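Side-chain contacts in putative cell invasion protein with MAC/Perforin domain (Bacteroides thetaiotaomicron VPI-5482, PDB 3KK7), which is of unknown function but carries a membrane-attack complex/perforin (MACPF) domain, so it may act on membranes as pore-forming relatives do: residues Val148-Asp153 with Leu225-Asp230; Asn168-Leu173 with Asp337-Gly342; Ala195-Ser200 with Asn401-Asp406. One frame throughout, in Å; residues are numbered along the deposited sequence.

Overall arrangement
Contacts 1 and 2 both belong to the MACPF part of the chain and reach the same antiparallel sheet. Strand 220-230 of contact 1 and strand 157-173 of contact 2 are neighbours in it, yet the contact centres lie about 33 Å apart. Contact 3 is on the other side of the chain's centre, with its own centre about 32 Å from contact 2 and about 43 Å from contact 1. It joins MACPF helix 190-198 to a turn of the D2 region. The three first segments come in order along the chain, and their partners follow in the same order. Contacts 1 and 2 thus tie loops to the central sheet, while contact 3 joins the MACPF and D2 regions.

Contact 1: Val148-Asp153 with Leu225-Asp230; sequences VHNTDD and LFYGVD
Tyr227 and Val229 of strand 220-230, in the antiparallel sheet of the MACPF fold, meet Asn150 and Asp152 of the loop between helix 133-146 and strand 157-173. The bond of the contact runs from Tyr227 OH to Asp152 OD2 at 3.2 Å. It uses the anti lone pair of OD2, the one pointing away from OD1. The carboxylate and the ring approach from opposite directions. Asp152 OD2 lies in the plane of the ring, at its edge, and also comes within 3.4 Å of Tyr227 CE1. The two planes are turned 28° against each other. Tyr227 has CG anti to the backbone N (chi1 -178°), which carries the phenol across to the loop. The Asp152 CB stands 3.5 Å from Tyr227 OH, so the hydroxyl meets the aliphatic part of this side chain as well as its acid.

Strand 220-230 pairs with strands 157-173 and 288-298. In pore-forming MACPF proteins, helical clusters between strands of the central sheet unfold into membrane-crossing hairpins. Helix 133-146 and its loop lie between strands 93-108 and 157-173, and may correspond to part of one such cluster. Tyr227 and Val229 face the loop, while Phe226 packs on the other side, against helix 236-249.

Val229 supplies a methyl group. Val229 CG2 touches the carboxylate of Asp152, 3.4 Å from Asp152 OD2 and 3.5 Å from Asp152 CG. The acid is thus met by a hydroxyl and by a methyl from the same strand. Asn150 adds a third side chain, which lies beside the phenol end of Tyr227. The contact is at the surface, and all four touching residues remain partly exposed. Val157, which begins strand 157-173, touches both Asp152 and Tyr227.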
loop_
_atom_site.group_PDB
_atom_site.type_symbol
_atom_site.label_atom_id
_atom_site.label_comp_id
_atom_site.label_asym_id
_atom_site.label_seq_id
_atom_site.Cartn_x
_atom_site.Cartn_y
_atom_site.Cartn_z
ATOM N N VAL A 148 -13.178 -26.961 7.772
ATOM C CA VAL A 148 -12.450 -28.185 8.060
ATOM C C VAL A 148 -11.776 -28.581 6.762
ATOM O O VAL A 148 -12.302 -28.309 5.678
ATOM C CB VAL A 148 -13.417 -29.300 8.623
ATOM C CG1 VAL A 148 -12.861 -30.706 8.398
ATOM C CG2 VAL A 148 -13.750 -29.028 10.128
ATOM N N HIS A 149 -10.579 -29.138 6.902
ATOM C CA HIS A 149 -9.791 -29.678 5.807
ATOM C C HIS A 149 -10.626 -30.643 4.917
ATOM O O HIS A 149 -11.386 -31.465 5.452
ATOM C CB HIS A 149 -8.573 -30.386 6.426
ATOM C CG HIS A 149 -7.706 -31.100 5.432
ATOM N ND1 HIS A 149 -6.848 -30.432 4.582
ATOM C CD2 HIS A 149 -7.571 -32.422 5.151
ATOM C CE1 HIS A 149 -6.228 -31.313 3.812
ATOM N NE2 HIS A 149 -6.644 -32.527 4.141
ATOM N N ASN A 150 -10.469 -30.541 3.582
ATOM C CA ASN A 150 -11.327 -31.273 2.600
ATOM C C ASN A 150 -10.590 -32.134 1.588
ATOM O O ASN A 150 -9.479 -31.810 1.184
ATOM C CB ASN A 150 -12.151 -30.311 1.733
ATOM C CG ASN A 150 -12.133 -28.914 2.241
ATOM O OD1 ASN A 150 -13.015 -28.510 2.996
ATOM N ND2 ASN A 150 -11.112 -28.157 1.857
ATOM N N THR A 151 -11.270 -33.185 1.137
ATOM C CA THR A 151 -10.873 -33.968 -0.043
ATOM C C THR A 151 -11.603 -33.444 -1.287
ATOM O O THR A 151 -11.379 -33.954 -2.398
ATOM C CB THR A 151 -11.227 -35.494 0.141
ATOM O OG1 THR A 151 -10.226 -36.109 0.956
ATOM C CG2 THR A 151 -11.347 -36.283 -1.211
ATOM N N ASP A 152 -12.457 -32.429 -1.099
ATOM C CA ASP A 152 -13.439 -32.013 -2.119
ATOM C C ASP A 152 -12.840 -31.694 -3.489
ATOM O O ASP A 152 -11.756 -31.099 -3.594
ATOM C CB ASP A 152 -14.263 -30.823 -1.620
ATOM C CG ASP A 152 -15.231 -31.200 -0.501
ATOM O OD1 ASP A 152 -15.833 -32.297 -0.576
ATOM O OD2 ASP A 152 -15.398 -30.385 0.438
ATOM N N ASP A 153 -13.554 -32.136 -4.525
ATOM C CA ASP A 153 -13.222 -31.878 -5.925
ATOM C C ASP A 153 -13.606 -30.435 -6.208
ATOM O O ASP A 153 -14.790 -30.107 -6.315
ATOM C CB ASP A 153 -14.032 -32.849 -6.810
ATOM C CG ASP A 153 -13.807 -32.667 -8.324
ATOM O OD1 ASP A 153 -13.131 -31.700 -8.761
ATOM O OD2 ASP A 153 -14.352 -33.518 -9.081
ATOM N N LEU A 225 -19.669 -16.664 6.049
ATOM C CA LEU A 225 -19.074 -17.285 4.876
ATOM C C LEU A 225 -19.643 -18.680 4.754
ATOM O O LEU A 225 -19.927 -19.322 5.765
ATOM C CB LEU A 225 -17.554 -17.349 4.993
ATOM C CG LEU A 225 -16.873 -16.026 5.327
ATOM C CD1 LEU A 225 -15.420 -16.291 5.653
ATOM C CD2 LEU A 225 -17.032 -15.077 4.165
ATOM N N PHE A 226 -19.818 -19.129 3.513
ATOM C CA PHE A 226 -20.387 -20.428 3.209
ATOM C C PHE A 226 -19.445 -21.241 2.321
ATOM O O PHE A 226 -18.753 -20.706 1.415
ATOM C CB PHE A 226 -21.735 -20.297 2.479
ATOM C CG PHE A 226 -22.799 -19.565 3.258
ATOM C CD1 PHE A 226 -22.745 -18.197 3.425
ATOM C CD2 PHE A 226 -23.867 -20.232 3.776
ATOM C CE1 PHE A 226 -23.723 -17.538 4.114
ATOM C CE2 PHE A 226 -24.831 -19.566 4.473
ATOM C CZ PHE A 226 -24.760 -18.222 4.632
ATOM N N TYR A 227 -19.435 -22.541 2.582
ATOM C CA TYR A 227 -18.683 -23.479 1.779
ATOM C C TYR A 227 -19.584 -24.643 1.412
ATOM O O TYR A 227 -19.961 -25.428 2.270
ATOM C CB TYR A 227 -17.438 -23.932 2.539
ATOM C CG TYR A 227 -16.562 -24.875 1.747
ATOM C CD1 TYR A 227 -16.781 -26.244 1.782
ATOM C CD2 TYR A 227 -15.483 -24.396 0.966
ATOM C CE1 TYR A 227 -15.960 -27.121 1.053
ATOM C CE2 TYR A 227 -14.658 -25.282 0.237
ATOM C CZ TYR A 227 -14.911 -26.634 0.297
ATOM O OH TYR A 227 -14.134 -27.513 -0.399
ATOM N N GLY A 228 -19.952 -24.719 0.131
ATOM C CA GLY A 228 -20.841 -25.764 -0.407
ATOM C C GLY A 228 -20.218 -26.712 -1.439
ATOM O O GLY A 228 -19.381 -26.314 -2.274
ATOM N N VAL A 229 -20.629 -27.985 -1.367
ATOM C CA VAL A 229 -20.319 -28.955 -2.414
ATOM C C VAL A 229 -21.612 -29.185 -3.204
ATOM O O VAL A 229 -22.561 -29.811 -2.707
ATOM C CB VAL A 229 -19.749 -30.255 -1.847
ATOM C CG1 VAL A 229 -19.596 -31.306 -2.938
ATOM C CG2 VAL A 229 -18.415 -29.966 -1.169
ATOM N N ASP A 230 -21.649 -28.656 -4.425
ATOM C CA ASP A 230 -22.825 -28.759 -5.261
ATOM C C ASP A 230 -22.854 -30.189 -5.802
ATOM O O ASP A 230 -21.897 -30.679 -6.407
ATOM C CB ASP A 230 -22.784 -27.721 -6.384
ATOM C CG ASP A 230 -24.136 -27.490 -7.023
ATOM O OD1 ASP A 230 -24.672 -28.414 -7.680
ATOM O OD2 ASP A 230 -24.644 -26.362 -6.883
#

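Contact 2: Asn168-Leu173 with Asp337-Gly342; sequences NGMLNL and DLQDGG
Asn172 and Gln339 join their side-chain amides by two hydrogen bonds, the tight part of this contact. Gln339 NE2 gives one to Asn172 OD1 at 2.8 Å, nearly straight at 165°. Asn172 ND2 returns the other to Gln339 OE1 at 2.7 Å. Each acceptor lies close to the plane of the amide that donates to it. The planes themselves are 61° apart, so the pair is twisted rather than flat. The NE2 donor therefore stands above the carbonyl plane of Asn172, not on a lone pair. Gln339 is buried, and its chain is extended beyond CG (chi2 -178°), which carries the amide from the turn to the strand. Its NE2 has a further acceptor in Tyr216 O of strand 211-218.

Met170, present as selenomethionine, lies over one face of the Gln339 amide, touching with CG and CE, at about a right angle to that chain. Met170 CG is 3.4 Å from Gln339 NE2, and Met170 CE is 3.5 Å from Gln339 OE1. This packing and the paired bonds hold the glutamine amide in place.

The fold here is the MACPF sheet. Strand 157-173 pairs with strand 211-218, and a classic beta bulge interrupts the pairing where Asn168 and Gly169 both face Thr218. Gln339 starts a type II turn between strands 334-338 and 343-345, closed by Gly342 N bonding to Gln339 O at 2.8 Å. An alanine in place of Asn172 removes both amide partners, and the Gln339 amide would probably be freer to turn, held by Tyr216 O and Met170.

The other side is looser. Asp340 at the turn is exposed to solvent and makes no contact with Asn168-Leu173. Met170 and Asn172 themselves stay partly exposed.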
loop_
_atom_site.group_PDB
_atom_site.type_symbol
_atom_site.label_atom_id
_atom_site.label_comp_id
_atom_site.label_asym_id
_atom_site.label_seq_id
_atom_site.Cartn_x
_atom_site.Cartn_y
_atom_site.Cartn_z
ATOM N N ASN A 168 -25.323 3.096 10.929
ATOM C CA ASN A 168 -25.678 4.224 11.745
ATOM C C ASN A 168 -24.916 5.491 11.424
ATOM O O ASN A 168 -25.402 6.587 11.677
ATOM C CB ASN A 168 -25.478 3.859 13.192
ATOM C CG ASN A 168 -26.336 4.661 14.094
ATOM O OD1 ASN A 168 -27.570 4.510 14.085
ATOM N ND2 ASN A 168 -25.709 5.519 14.898
ATOM N N GLY A 169 -23.734 5.348 10.849
ATOM C CA GLY A 169 -22.935 6.493 10.512
ATOM C C GLY A 169 -22.017 6.293 9.335
ATOM O O GLY A 169 -21.935 5.216 8.725
HETATM N N MSE A 170 -21.275 7.357 9.076
HETATM C CA MSE A 170 -20.502 7.507 7.872
HETATM C C MSE A 170 -19.404 8.517 8.207
HETATM O O MSE A 170 -19.700 9.595 8.729
HETATM C CB MSE A 170 -21.472 8.058 6.850
HETATM C CG MSE A 170 -20.957 8.216 5.505
HETATM SE SE MSE A 170 -22.442 8.653 4.269
HETATM C CE MSE A 170 -21.289 8.671 2.662
ATOM N N LEU A 171 -18.145 8.164 7.965
ATOM C CA LEU A 171 -17.028 9.076 8.249
ATOM C C LEU A 171 -16.192 9.241 7.035
ATOM O O LEU A 171 -15.893 8.255 6.389
ATOM C CB LEU A 171 -16.115 8.562 9.353
ATOM C CG LEU A 171 -16.524 8.877 10.778
ATOM C CD1 LEU A 171 -17.709 7.986 11.178
ATOM C CD2 LEU A 171 -15.327 8.623 11.683
ATOM N N ASN A 172 -15.777 10.476 6.760
ATOM C CA ASN A 172 -14.918 10.777 5.625
ATOM C C ASN A 172 -13.781 11.709 5.996
ATOM O O ASN A 172 -13.980 12.658 6.758
ATOM C CB ASN A 172 -15.737 11.389 4.500
ATOM C CG ASN A 172 -16.683 10.389 3.865
ATOM O OD1 ASN A 172 -17.781 10.142 4.389
ATOM N ND2 ASN A 172 -16.258 9.785 2.744
ATOM N N LEU A 173 -12.588 11.419 5.480
ATOM C CA LEU A 173 -11.466 12.345 5.547
ATOM C C LEU A 173 -11.433 13.061 4.220
ATOM O O LEU A 173 -11.679 12.447 3.167
ATOM C CB LEU A 173 -10.143 11.614 5.716
ATOM C CG LEU A 173 -8.807 12.379 5.745
ATOM C CD1 LEU A 173 -8.648 13.211 6.979
ATOM C CD2 LEU A 173 -7.709 11.317 5.700
ATOM N N ASP A 337 -17.980 -1.464 7.244
ATOM C CA ASP A 337 -17.901 -1.608 5.772
ATOM C C ASP A 337 -17.241 -0.366 5.226
ATOM O O ASP A 337 -17.046 0.605 5.958
ATOM C CB ASP A 337 -19.292 -1.777 5.131
ATOM C CG ASP A 337 -19.297 -2.739 3.921
ATOM O OD1 ASP A 337 -18.267 -2.775 3.202
ATOM O OD2 ASP A 337 -20.336 -3.437 3.682
ATOM N N LEU A 338 -16.911 -0.390 3.943
ATOM C CA LEU A 338 -16.185 0.700 3.307
ATOM C C LEU A 338 -17.072 1.422 2.281
ATOM O O LEU A 338 -17.917 0.817 1.645
ATOM C CB LEU A 338 -14.933 0.163 2.613
ATOM C CG LEU A 338 -13.875 -0.486 3.511
ATOM C CD1 LEU A 338 -12.837 -1.230 2.682
ATOM C CD2 LEU A 338 -13.181 0.545 4.410
ATOM N N GLN A 339 -16.868 2.731 2.161
ATOM C CA GLN A 339 -17.487 3.534 1.133
ATOM C C GLN A 339 -16.755 3.294 -0.157
ATOM O O GLN A 339 -15.574 2.957 -0.148
ATOM C CB GLN A 339 -17.349 5.021 1.460
ATOM C CG GLN A 339 -18.136 5.464 2.644
ATOM C CD GLN A 339 -17.995 6.957 2.899
ATOM O OE1 GLN A 339 -17.940 7.767 1.951
ATOM N NE2 GLN A 339 -17.984 7.339 4.188
ATOM N N ASP A 340 -17.441 3.492 -1.270
ATOM C CA ASP A 340 -16.768 3.411 -2.551
ATOM C C ASP A 340 -15.632 4.430 -2.515
ATOM O O ASP A 340 -15.811 5.571 -2.088
ATOM C CB ASP A 340 -17.711 3.710 -3.715
ATOM C CG ASP A 340 -18.791 2.642 -3.910
ATOM O OD1 ASP A 340 -18.813 1.615 -3.208
ATOM O OD2 ASP A 340 -19.646 2.856 -4.786
ATOM N N GLY A 341 -14.452 4.009 -2.937
ATOM C CA GLY A 341 -13.296 4.883 -2.878
ATOM C C GLY A 341 -12.871 5.287 -1.471
ATOM O O GLY A 341 -12.220 6.310 -1.315
ATOM N N GLY A 342 -13.233 4.481 -0.462
ATOM C CA GLY A 342 -12.865 4.737 0.938
ATOM C C GLY A 342 -11.464 4.291 1.338
ATOM O O GLY A 342 -11.083 4.434 2.493
#

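Contact 3: Ala195-Ser200 with Asn401-Asp406; sequences ALYNSS and NTRQGD
Arg403 reaches from the turn 401-406 to Tyr197 near the end of helix 190-198, and its guanidinium grips the carbonyl oxygen there. CB points toward the helix. The side chain touches Leu372. The chain bends at chi3 (-69°), which brings the guanidinium round to the carbonyl. NE forms a salt bridge with the carboxylate of the C-terminal residue, Leu541. Arg403 CZ lies 3.3 Å from Tyr197 O. Arg403 NH1 makes the shorter bond, 2.7 Å to Tyr197 O at an angle of 141°. It comes in the carbonyl plane, on a lone pair, while the oxygen is tilted 20° from the guanidinium plane. Arg403 NH2 adds a weak bond of 3.1 Å to Tyr197 O, and has another acceptor in Trp35 O.

Arg403 NH1 also sits at the edge of the Tyr197 ring, 4.1 Å from Tyr197 CD1, and ring and guanidinium are nearly coplanar. Tyr197 sends its hydroxyl elsewhere, to a hydrogen bond with Glu352. A positive group at the C-terminal end of a helix probably suits the partial negative charge of the helix dipole. The Leu541 carboxylate is likely to balance part of the arginine's charge.

Arg403 sits in a type I turn from Thr402 to Gly405, which links strands 392-401 and 407-411 of the D2 region. Gln404 of this turn packs on Phe355 of helix 353-363. Tyr197 rests on Ala502 and Tyr504 of strand 499-504 in the D3 region, so the contact lies where MACPF helix 190-198, the D2 hairpin and the D3 sheet come together.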
loop_
_atom_site.group_PDB
_atom_site.type_symbol
_atom_site.label_atom_id
_atom_site.label_comp_id
_atom_site.label_asym_id
_atom_site.label_seq_id
_atom_site.Cartn_x
_atom_site.Cartn_y
_atom_site.Cartn_z
ATOM N N ALA A 195 8.623 4.171 9.991
ATOM C CA ALA A 195 8.610 2.991 9.118
ATOM C C ALA A 195 9.032 3.388 7.722
ATOM O O ALA A 195 9.732 2.644 7.039
ATOM C CB ALA A 195 7.260 2.351 9.114
ATOM N N LEU A 196 8.674 4.607 7.341
ATOM C CA LEU A 196 8.990 5.149 6.018
ATOM C C LEU A 196 10.490 5.258 5.791
ATOM O O LEU A 196 10.968 4.918 4.721
ATOM C CB LEU A 196 8.344 6.530 5.854
ATOM C CG LEU A 196 7.970 7.025 4.453
ATOM C CD1 LEU A 196 6.925 6.085 3.792
ATOM C CD2 LEU A 196 7.441 8.491 4.541
ATOM N N TYR A 197 11.220 5.739 6.790
ATOM C CA TYR A 197 12.661 5.899 6.660
ATOM C C TYR A 197 13.528 4.825 7.309
ATOM O O TYR A 197 14.701 4.753 6.992
ATOM C CB TYR A 197 13.105 7.284 7.160
ATOM C CG TYR A 197 12.812 8.352 6.145
ATOM C CD1 TYR A 197 13.645 8.529 5.053
ATOM C CD2 TYR A 197 11.672 9.137 6.238
ATOM C CE1 TYR A 197 13.358 9.464 4.087
ATOM C CE2 TYR A 197 11.386 10.086 5.282
ATOM C CZ TYR A 197 12.231 10.244 4.204
ATOM O OH TYR A 197 11.968 11.189 3.236
ATOM N N ASN A 198 12.993 3.998 8.194
ATOM C CA ASN A 198 13.846 3.047 8.913
ATOM C C ASN A 198 13.616 1.583 8.598
ATOM O O ASN A 198 14.272 0.722 9.161
ATOM C CB ASN A 198 13.769 3.283 10.417
ATOM C CG ASN A 198 14.295 4.646 10.808
ATOM O OD1 ASN A 198 15.299 5.118 10.272
ATOM N ND2 ASN A 198 13.616 5.291 11.736
ATOM N N SER A 199 12.703 1.308 7.680
ATOM C CA SER A 199 12.473 -0.036 7.200
ATOM C C SER A 199 12.230 0.088 5.692
ATOM O O SER A 199 12.213 1.203 5.148
ATOM C CB SER A 199 11.295 -0.693 7.948
ATOM O OG SER A 199 10.051 -0.098 7.634
ATOM N N SER A 200 12.102 -1.057 5.028
ATOM C CA SER A 200 11.874 -1.074 3.602
ATOM C C SER A 200 10.394 -0.930 3.379
ATOM O O SER A 200 9.598 -1.215 4.262
ATOM C CB SER A 200 12.361 -2.387 2.984
ATOM O OG SER A 200 11.605 -3.493 3.453
ATOM N N ASN A 401 22.469 4.530 -6.167
ATOM C CA ASN A 401 21.570 3.476 -5.703
ATOM C C ASN A 401 21.263 3.740 -4.234
ATOM O O ASN A 401 22.190 3.749 -3.416
ATOM C CB ASN A 401 22.159 2.071 -5.894
ATOM C CG ASN A 401 21.982 1.540 -7.333
ATOM O OD1 ASN A 401 21.387 0.479 -7.546
ATOM N ND2 ASN A 401 22.493 2.288 -8.322
ATOM N N THR A 402 19.980 3.963 -3.910
ATOM C CA THR A 402 19.572 4.304 -2.550
ATOM C C THR A 402 19.492 3.063 -1.677
ATOM O O THR A 402 19.641 1.962 -2.162
ATOM C CB THR A 402 18.205 5.037 -2.535
ATOM O OG1 THR A 402 17.146 4.129 -2.888
ATOM C CG2 THR A 402 18.223 6.217 -3.499
ATOM N N ARG A 403 19.222 3.250 -0.395
ATOM C CA ARG A 403 19.036 2.150 0.533
ATOM C C ARG A 403 17.903 1.214 0.113
ATOM O O ARG A 403 17.937 -0.018 0.347
ATOM C CB ARG A 403 18.693 2.688 1.918
ATOM C CG ARG A 403 19.819 3.413 2.639
ATOM C CD ARG A 403 19.433 3.646 4.099
ATOM N NE ARG A 403 18.353 4.618 4.211
ATOM C CZ ARG A 403 17.506 4.731 5.239
ATOM N NH1 ARG A 403 16.559 5.661 5.203
ATOM N NH2 ARG A 403 17.578 3.934 6.293
ATOM N N GLN A 404 16.894 1.825 -0.497
ATOM C CA GLN A 404 15.662 1.149 -0.872
ATOM C C GLN A 404 15.882 0.451 -2.201
ATOM O O GLN A 404 15.066 -0.350 -2.635
ATOM C CB GLN A 404 14.527 2.173 -0.970
ATOM C CG GLN A 404 14.201 2.964 0.326
ATOM C CD GLN A 404 15.181 4.114 0.693
ATOM O OE1 GLN A 404 15.945 4.607 -0.148
ATOM N NE2 GLN A 404 15.155 4.527 1.965
ATOM N N GLY A 405 17.004 0.762 -2.848
ATOM C CA GLY A 405 17.365 0.147 -4.126
ATOM C C GLY A 405 16.805 0.876 -5.337
ATOM O O GLY A 405 16.643 0.294 -6.392
ATOM N N ASP A 406 16.525 2.162 -5.184
ATOM C CA ASP A 406 16.078 3.005 -6.285
ATOM C C ASP A 406 17.334 3.485 -6.986
ATOM O O ASP A 406 18.360 3.614 -6.345
ATOM C CB ASP A 406 15.288 4.205 -5.744
ATOM C CG ASP A 406 14.241 3.802 -4.732
ATOM O OD1 ASP A 406 13.372 2.944 -5.061
ATOM O OD2 ASP A 406 14.288 4.341 -3.603
#